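Local coordinates for conserved uncharacterized protein (predicted phosphoesterase COG0622) (Streptococcus pneumoniae, PDB 3CK2) that is probably a metal-dependent phosphoesterase of the calcineurin-like superfamily, with two manganese ions bound close together in its presumed active centre, at residues 10-15 and 23-28; 16-21 and 160-165; 134-137 and 142-145. All blocks are in the same frame, centred on the assembly; numbering follows the deposited sequence.

Interaction 1. Residues 10-15 and 23-28; sequences IVMSDS and EEVRDR. With MN (manganese (II) ion), chain B.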
# COMPACT_ATOMS: atom_id res chain seq x y z
N ILE A 10 6.63 1.96 -3.28
CA ILE A 10 5.55 2.93 -3.52
C ILE A 10 4.24 2.17 -3.40
O ILE A 10 4.08 1.09 -4.03
CB ILE A 10 5.67 3.65 -4.93
CG1 ILE A 10 6.96 4.49 -5.01
CG2 ILE A 10 4.42 4.57 -5.17
CD1 ILE A 10 7.04 5.71 -3.95
N VAL A 11 3.35 2.69 -2.55
CA VAL A 11 2.07 2.05 -2.22
C VAL A 11 0.94 3.05 -2.47
O VAL A 11 0.99 4.17 -1.93
CB VAL A 11 2.04 1.59 -0.74
CG1 VAL A 11 0.79 0.72 -0.47
CG2 VAL A 11 3.34 0.83 -0.38
N MSE A 12 -0.07 2.66 -3.25
CA MSE A 12 -1.30 3.46 -3.40
C MSE A 12 -2.54 2.57 -3.29
O MSE A 12 -2.43 1.38 -3.16
CB MSE A 12 -1.29 4.24 -4.72
CG MSE A 12 -1.30 3.33 -5.92
SE MSE A 12 -1.32 4.25 -7.63
CE MSE A 12 -0.41 2.85 -8.64
N SER A 13 -3.72 3.17 -3.33
CA SER A 13 -4.96 2.46 -3.06
C SER A 13 -6.16 3.32 -3.29
O SER A 13 -6.11 4.54 -3.11
CB SER A 13 -5.01 1.97 -1.61
OG SER A 13 -6.02 1.00 -1.41
N ASP A 14 -7.27 2.65 -3.64
CA ASP A 14 -8.60 3.29 -3.62
C ASP A 14 -8.61 4.52 -4.55
O ASP A 14 -9.02 5.63 -4.17
CB ASP A 14 -9.04 3.62 -2.19
CG ASP A 14 -9.31 2.37 -1.35
OD1 ASP A 14 -10.49 1.90 -1.37
OD2 ASP A 14 -8.36 1.91 -0.65
N SER A 15 -8.18 4.24 -5.78
CA SER A 15 -8.09 5.19 -6.89
C SER A 15 -9.43 5.41 -7.63
O SER A 15 -9.62 6.44 -8.24
CB SER A 15 -6.97 4.75 -7.86
OG SER A 15 -7.02 3.37 -8.14
N GLU A 23 -1.56 5.46 -13.97
CA GLU A 23 -0.55 5.55 -15.06
C GLU A 23 0.61 6.48 -14.69
O GLU A 23 1.76 6.18 -14.92
CB GLU A 23 -1.20 6.05 -16.36
CG GLU A 23 -0.26 6.10 -17.58
CD GLU A 23 -0.92 6.62 -18.87
OE1 GLU A 23 -1.97 7.30 -18.79
OE2 GLU A 23 -0.35 6.39 -19.96
N GLU A 24 0.28 7.64 -14.12
CA GLU A 24 1.26 8.63 -13.72
C GLU A 24 2.21 8.10 -12.66
O GLU A 24 3.42 8.30 -12.76
CB GLU A 24 0.57 9.88 -13.21
CG GLU A 24 1.58 10.94 -12.88
CD GLU A 24 0.99 12.30 -12.58
OE1 GLU A 24 -0.27 12.46 -12.69
OE2 GLU A 24 1.81 13.19 -12.24
N VAL A 25 1.67 7.41 -11.67
CA VAL A 25 2.46 6.81 -10.59
C VAL A 25 3.29 5.59 -11.08
O VAL A 25 4.47 5.43 -10.70
CB VAL A 25 1.54 6.44 -9.35
CG1 VAL A 25 2.22 5.46 -8.39
CG2 VAL A 25 1.07 7.72 -8.66
N ARG A 26 2.68 4.75 -11.93
CA ARG A 26 3.41 3.68 -12.60
C ARG A 26 4.64 4.25 -13.32
O ARG A 26 5.79 3.84 -13.04
CB ARG A 26 2.54 2.90 -13.62
CG ARG A 26 3.37 1.72 -14.25
CD ARG A 26 3.06 1.30 -15.70
NE ARG A 26 2.90 2.41 -16.63
CZ ARG A 26 2.17 2.34 -17.74
NH1 ARG A 26 1.57 1.22 -18.04
NH2 ARG A 26 2.04 3.39 -18.57
N ASP A 27 4.36 5.16 -14.26
CA ASP A 27 5.35 5.78 -15.10
C ASP A 27 6.48 6.45 -14.30
O ASP A 27 7.64 6.42 -14.69
CB ASP A 27 4.68 6.84 -16.00
CG ASP A 27 3.92 6.23 -17.18
OD1 ASP A 27 3.94 4.99 -17.34
OD2 ASP A 27 3.31 7.00 -17.96
N ARG A 28 6.12 7.10 -13.21
CA ARG A 28 7.10 7.83 -12.43
C ARG A 28 8.09 6.89 -11.74
O ARG A 28 9.30 7.17 -11.64
CB ARG A 28 6.38 8.66 -11.38
CG ARG A 28 7.27 9.60 -10.63
CD ARG A 28 6.47 10.40 -9.65
NE ARG A 28 7.36 11.22 -8.85
CZ ARG A 28 7.88 12.38 -9.26
NH1 ARG A 28 7.58 12.88 -10.46
NH2 ARG A 28 8.71 13.04 -8.46
MN MN B . -12.55 2.21 -1.64
O HOH W 1 -14.73 2.52 -1.66
O HOH W 2 -13.12 1.24 0.25
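With chi1 at 64°, Met12 places its CG between its backbone N and carbonyl carbon, and an extended chain (chi2 179°) then carries selenium and methyl out to Val25, whose CG1 lies opposite its own backbone N (chi1 163°). The contact packs strand 7-12 against helix 19-29, the first two elements of a beta-alpha-beta unit completed by strand 35-38, within a calcineurin-like phosphoesterase fold. Met12, present as selenomethionine, meets Val25 tip to tip, with Met12 CE 3.7 Å and Met12 SE 3.8 Å from Val25 CG1. Ile10, two residues earlier in the strand, reaches the same methyl from its CG2 branch, with Ile10 CG2 to Val25 CG1 at 4.0 Å. No hydrogen bond spans this buried, apolar seam. Valine suits the helix here as a compact, beta-branched side chain, while the flexible, unbranched selenomethionine can lay selenium and methyl along Val25 CG1. Tyr145 of strand 145-150 packs beside both Ile10 and Met12. Just past the strand end, Asp14 OD1 binds manganese at 2.1 Å, alongside His16, Asp41, His115 and two waters. The other carboxylate oxygen, Asp14 OD2, is held by His113 N and by Ser13 OG, which donates over 2.6 Å from above the carboxylate plane.

Interaction 2. Residues 16-21 and 160-165; sequences HGDSLI and LTRDHE. With MN (manganese (II) ion), chain B.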
# COMPACT_ATOMS: atom_id res chain seq x y z
N HIS A 16 -10.33 4.44 -7.57
CA HIS A 16 -11.76 4.60 -7.90
C HIS A 16 -12.06 5.22 -9.26
O HIS A 16 -12.73 6.26 -9.37
CB HIS A 16 -12.51 5.32 -6.75
CG HIS A 16 -12.77 4.43 -5.57
ND1 HIS A 16 -13.75 3.45 -5.59
CD2 HIS A 16 -12.15 4.32 -4.39
CE1 HIS A 16 -13.72 2.79 -4.45
NE2 HIS A 16 -12.75 3.29 -3.70
N GLY A 17 -11.56 4.55 -10.29
CA GLY A 17 -11.86 4.90 -11.66
C GLY A 17 -10.95 5.94 -12.26
O GLY A 17 -11.07 6.26 -13.41
N ASP A 18 -10.01 6.45 -11.48
CA ASP A 18 -9.01 7.37 -11.99
C ASP A 18 -7.82 6.55 -12.50
O ASP A 18 -7.01 6.03 -11.75
CB ASP A 18 -8.62 8.35 -10.88
CG ASP A 18 -7.68 9.43 -11.33
OD1 ASP A 18 -6.98 9.26 -12.35
OD2 ASP A 18 -7.62 10.45 -10.63
N SER A 19 -7.77 6.39 -13.81
CA SER A 19 -6.72 5.66 -14.45
C SER A 19 -5.50 6.54 -14.76
O SER A 19 -4.39 6.03 -14.79
CB SER A 19 -7.24 4.97 -15.72
OG SER A 19 -7.85 5.90 -16.57
N LEU A 20 -5.70 7.84 -14.95
CA LEU A 20 -4.56 8.73 -15.24
C LEU A 20 -3.64 8.77 -14.05
O LEU A 20 -2.42 8.79 -14.21
CB LEU A 20 -4.99 10.15 -15.61
CG LEU A 20 -5.45 10.54 -17.02
CD1 LEU A 20 -5.74 12.06 -17.06
CD2 LEU A 20 -4.49 10.17 -18.18
N ILE A 21 -4.20 8.74 -12.83
CA ILE A 21 -3.31 8.79 -11.64
C ILE A 21 -2.49 7.52 -11.45
O ILE A 21 -1.33 7.55 -11.02
CB ILE A 21 -4.03 9.25 -10.31
CG1 ILE A 21 -2.97 9.78 -9.33
CG2 ILE A 21 -4.88 8.17 -9.67
CD1 ILE A 21 -2.21 11.05 -9.79
N LEU A 160 2.62 11.10 0.31
CA LEU A 160 2.91 11.94 -0.85
C LEU A 160 1.62 12.36 -1.49
O LEU A 160 0.63 11.63 -1.48
CB LEU A 160 3.77 11.20 -1.88
CG LEU A 160 5.31 11.16 -1.75
CD1 LEU A 160 5.81 10.91 -0.38
CD2 LEU A 160 5.83 10.10 -2.70
N THR A 161 1.63 13.57 -2.02
CA THR A 161 0.46 14.11 -2.66
C THR A 161 0.45 13.65 -4.10
O THR A 161 1.39 12.98 -4.58
CB THR A 161 0.41 15.65 -2.59
OG1 THR A 161 1.41 16.21 -3.44
CG2 THR A 161 0.55 16.17 -1.14
N ARG A 162 -0.62 14.00 -4.81
CA ARG A 162 -0.75 13.71 -6.24
C ARG A 162 0.23 14.49 -7.11
O ARG A 162 0.34 14.21 -8.32
CB ARG A 162 -2.21 13.96 -6.68
CG ARG A 162 -3.11 12.80 -6.22
CD ARG A 162 -4.60 13.04 -6.46
NE ARG A 162 -4.92 13.16 -7.88
CZ ARG A 162 -5.66 12.32 -8.58
NH1 ARG A 162 -6.24 11.31 -8.00
NH2 ARG A 162 -5.87 12.54 -9.86
N ASP A 163 0.93 15.45 -6.50
CA ASP A 163 2.06 16.12 -7.14
C ASP A 163 3.40 15.56 -6.67
O ASP A 163 4.44 16.08 -7.05
CB ASP A 163 1.99 17.65 -6.91
CG ASP A 163 0.84 18.30 -7.66
OD1 ASP A 163 0.17 17.64 -8.51
OD2 ASP A 163 0.60 19.48 -7.40
N HIS A 164 3.35 14.50 -5.86
CA HIS A 164 4.52 13.70 -5.50
C HIS A 164 5.42 14.43 -4.51
O HIS A 164 6.65 14.28 -4.52
CB HIS A 164 5.29 13.28 -6.76
CG HIS A 164 4.41 12.82 -7.88
ND1 HIS A 164 3.64 11.69 -7.80
CD2 HIS A 164 4.15 13.37 -9.10
CE1 HIS A 164 2.96 11.55 -8.92
NE2 HIS A 164 3.25 12.56 -9.72
N GLU A 165 4.79 15.22 -3.65
CA GLU A 165 5.50 15.99 -2.62
C GLU A 165 5.14 15.37 -1.30
O GLU A 165 4.01 14.93 -1.13
CB GLU A 165 5.03 17.43 -2.58
CG GLU A 165 4.99 18.14 -3.90
CD GLU A 165 6.28 18.76 -4.31
OE1 GLU A 165 7.19 18.97 -3.46
OE2 GLU A 165 6.38 19.11 -5.51
MN MN B . -12.55 2.21 -1.64
O HOH W 1 -14.73 2.52 -1.66
O HOH W 2 -13.12 1.24 0.25
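Asp18 and Arg162 approach from opposite directions and form a salt bridge in which the guanidinium grips a single oxygen end-on with both terminal nitrogens. Arg162 NH2 donates over 2.8 Å on the syn side of Asp18 OD2, with an N-H...O angle of 155°, and Arg162 NH1 reaches Asp18 OD2 at 3.1 Å from above the carboxylate plane, which is turned 46° from the guanidinium. Ile21 covers one face of that flat group: Ile21 CG1 sits over its centre, 3.8 Å from Arg162 CZ. A bend at chi3 (63°) brings the guanidinium against Ile21 and edge-on to Asp18, where Arg162 NH1 also bonds Ile133 O. Asp18 is the N-cap of helix 19-29, the helix following the first strand of the fold; Asp18 OD1 accepts from Ile21 N at 2.9 Å. Aspartate suits the place because one oxygen caps the helix while the other takes two N-H groups from arginine; isoleucine offers the flat guanidinium a hydrocarbon surface. Farther from this packed centre, the chain opens toward solvent. Arg162 belongs to a type I turn from Thr161 to His164 that includes exposed Asp163, with an ST turn made by Asp163 N and Thr161 OG1. Two residues before Asp18, His16 NE2 binds manganese at 2.3 Å.

Interaction 3. Residues 134-137 and 142-145; sequences SQPR and ECLY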
# COMPACT_ATOMS: atom_id res chain seq x y z
N SER A 134 -7.65 9.10 -4.47
CA SER A 134 -8.76 9.79 -5.14
C SER A 134 -9.89 10.24 -4.24
O SER A 134 -10.55 11.17 -4.57
CB SER A 134 -9.39 8.91 -6.22
OG SER A 134 -8.43 8.60 -7.19
N GLN A 135 -10.13 9.57 -3.11
CA GLN A 135 -11.32 9.81 -2.27
C GLN A 135 -10.93 9.76 -0.81
O GLN A 135 -11.24 8.78 -0.09
CB GLN A 135 -12.35 8.70 -2.50
CG GLN A 135 -13.04 8.77 -3.84
CD GLN A 135 -14.07 7.71 -4.03
OE1 GLN A 135 -14.68 7.64 -5.11
NE2 GLN A 135 -14.30 6.89 -3.03
N PRO A 136 -10.18 10.78 -0.37
CA PRO A 136 -9.72 10.85 1.00
C PRO A 136 -10.85 10.96 2.03
O PRO A 136 -11.88 11.61 1.78
CB PRO A 136 -8.84 12.11 0.99
CG PRO A 136 -9.36 12.92 -0.15
CD PRO A 136 -9.75 11.96 -1.16
N ARG A 137 -10.67 10.28 3.15
CA ARG A 137 -11.63 10.28 4.25
C ARG A 137 -10.87 10.51 5.55
O ARG A 137 -9.62 10.47 5.60
CB ARG A 137 -12.41 8.94 4.31
CG ARG A 137 -13.23 8.61 3.05
CD ARG A 137 -14.43 9.57 2.82
NE ARG A 137 -15.23 9.07 1.71
CZ ARG A 137 -15.15 9.42 0.42
NH1 ARG A 137 -14.34 10.38 0.01
NH2 ARG A 137 -15.91 8.80 -0.47
N GLU A 142 -6.74 15.38 1.82
CA GLU A 142 -5.82 15.45 0.68
C GLU A 142 -5.68 14.02 0.14
O GLU A 142 -5.58 13.06 0.91
CB GLU A 142 -4.48 16.01 1.19
CG GLU A 142 -3.35 16.16 0.18
CD GLU A 142 -3.58 17.22 -0.89
OE1 GLU A 142 -4.54 17.99 -0.77
OE2 GLU A 142 -2.79 17.29 -1.86
N CYS A 143 -5.67 13.89 -1.18
CA CYS A 143 -5.40 12.62 -1.84
C CYS A 143 -3.92 12.27 -1.63
O CYS A 143 -3.02 13.14 -1.81
CB CYS A 143 -5.70 12.73 -3.33
SG CYS A 143 -7.44 12.94 -3.73
N LEU A 144 -3.68 11.03 -1.22
CA LEU A 144 -2.35 10.60 -0.82
C LEU A 144 -2.06 9.21 -1.29
O LEU A 144 -2.96 8.42 -1.52
CB LEU A 144 -2.22 10.64 0.71
CG LEU A 144 -2.26 12.00 1.47
CD1 LEU A 144 -2.34 11.75 2.97
CD2 LEU A 144 -1.07 12.92 1.15
N TYR A 145 -0.76 8.96 -1.50
CA TYR A 145 -0.18 7.63 -1.52
C TYR A 145 1.06 7.66 -0.61
O TYR A 145 1.37 8.68 0.02
CB TYR A 145 0.15 7.19 -2.95
CG TYR A 145 1.20 7.97 -3.69
CD1 TYR A 145 2.50 7.48 -3.78
CD2 TYR A 145 0.91 9.20 -4.33
CE1 TYR A 145 3.47 8.17 -4.48
CE2 TYR A 145 1.86 9.89 -5.03
CZ TYR A 145 3.16 9.37 -5.10
OH TYR A 145 4.19 10.04 -5.76
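The loop between strand 125-130 of one sheet and strand 145-150 of the other folds back on itself here, at the edge of the manganese site of the calcineurin-like fold. Pro136 and Cys143 form its centre. The pyrrolidine ring of Pro136 lies against the incoming backbone: Pro136 CB is 3.4 Å from Glu142 O, and Pro136 CG is 3.9 Å from Glu142 C. At the other end of the ring, Pro136 CD packs 3.6 Å from Cys143 SG. The thiol reaches it because SG is turned away from the carbonyl carbon and lies beside the backbone N (chi1 -68°), which also leaves Cys143 SG 3.7 Å from Ser134 O. Cysteine fits well, being small and weakly polar, able to rest against both a carbonyl oxygen and a hydrocarbon ring. Arg162 also packs against Cys143. Proline restricts the backbone of the loop, and lacking an N-H it offers no backbone donor to the facing segment. Its own carbonyl is used locally, Arg137 NH1 donating to Pro136 O over 3.3 Å from above the carbonyl plane.

Several polar groups of residues 134-137 bond outside the pair of segments. Ser134 OG bonds Ser15 O, next to metal ligand Asp14 in sequence, and Gln135 O bonds His115 ND1, a second-shell contact that would help orient the imidazole whose NE2 binds manganese. The side chain of Gln135 comes about 5 Å from a manganese ion and touches His16. Leu144 pairs through its backbone with Ser132, where the loop leads back into strand 145-150. With no hydrogen bond between the two segments themselves, the contact depends on van der Waals fit of ring, sulfur and carbonyls, while the hydrogen bonds of Ser134 OG and Gln135 O run toward the metal-binding loops.

Interactions 1 and 2 share helix 19-29, with centres about 6 Å apart; interaction 3 lies about 9 Å from interaction 2 and 12 Å from interaction 1. Along the chain, 10-15 and 16-21 run on consecutively, the segments of interactions 1 and 2 alternate, and both segments of interaction 3 fall between those of interaction 2. His164 ties the three together, probably bonding Glu24 through one ring nitrogen and the Tyr145 hydroxyl through the other. Neighbouring strands 7-12 and 145-150 carry interactions 1 and 3 side by side in the six-stranded sheet. The late 160-165 turn thus contacts both helix 19-29 and the loop before strand 145-150, and Asp14, His16 and the Gln135 region bring all three contacts up to the manganese site.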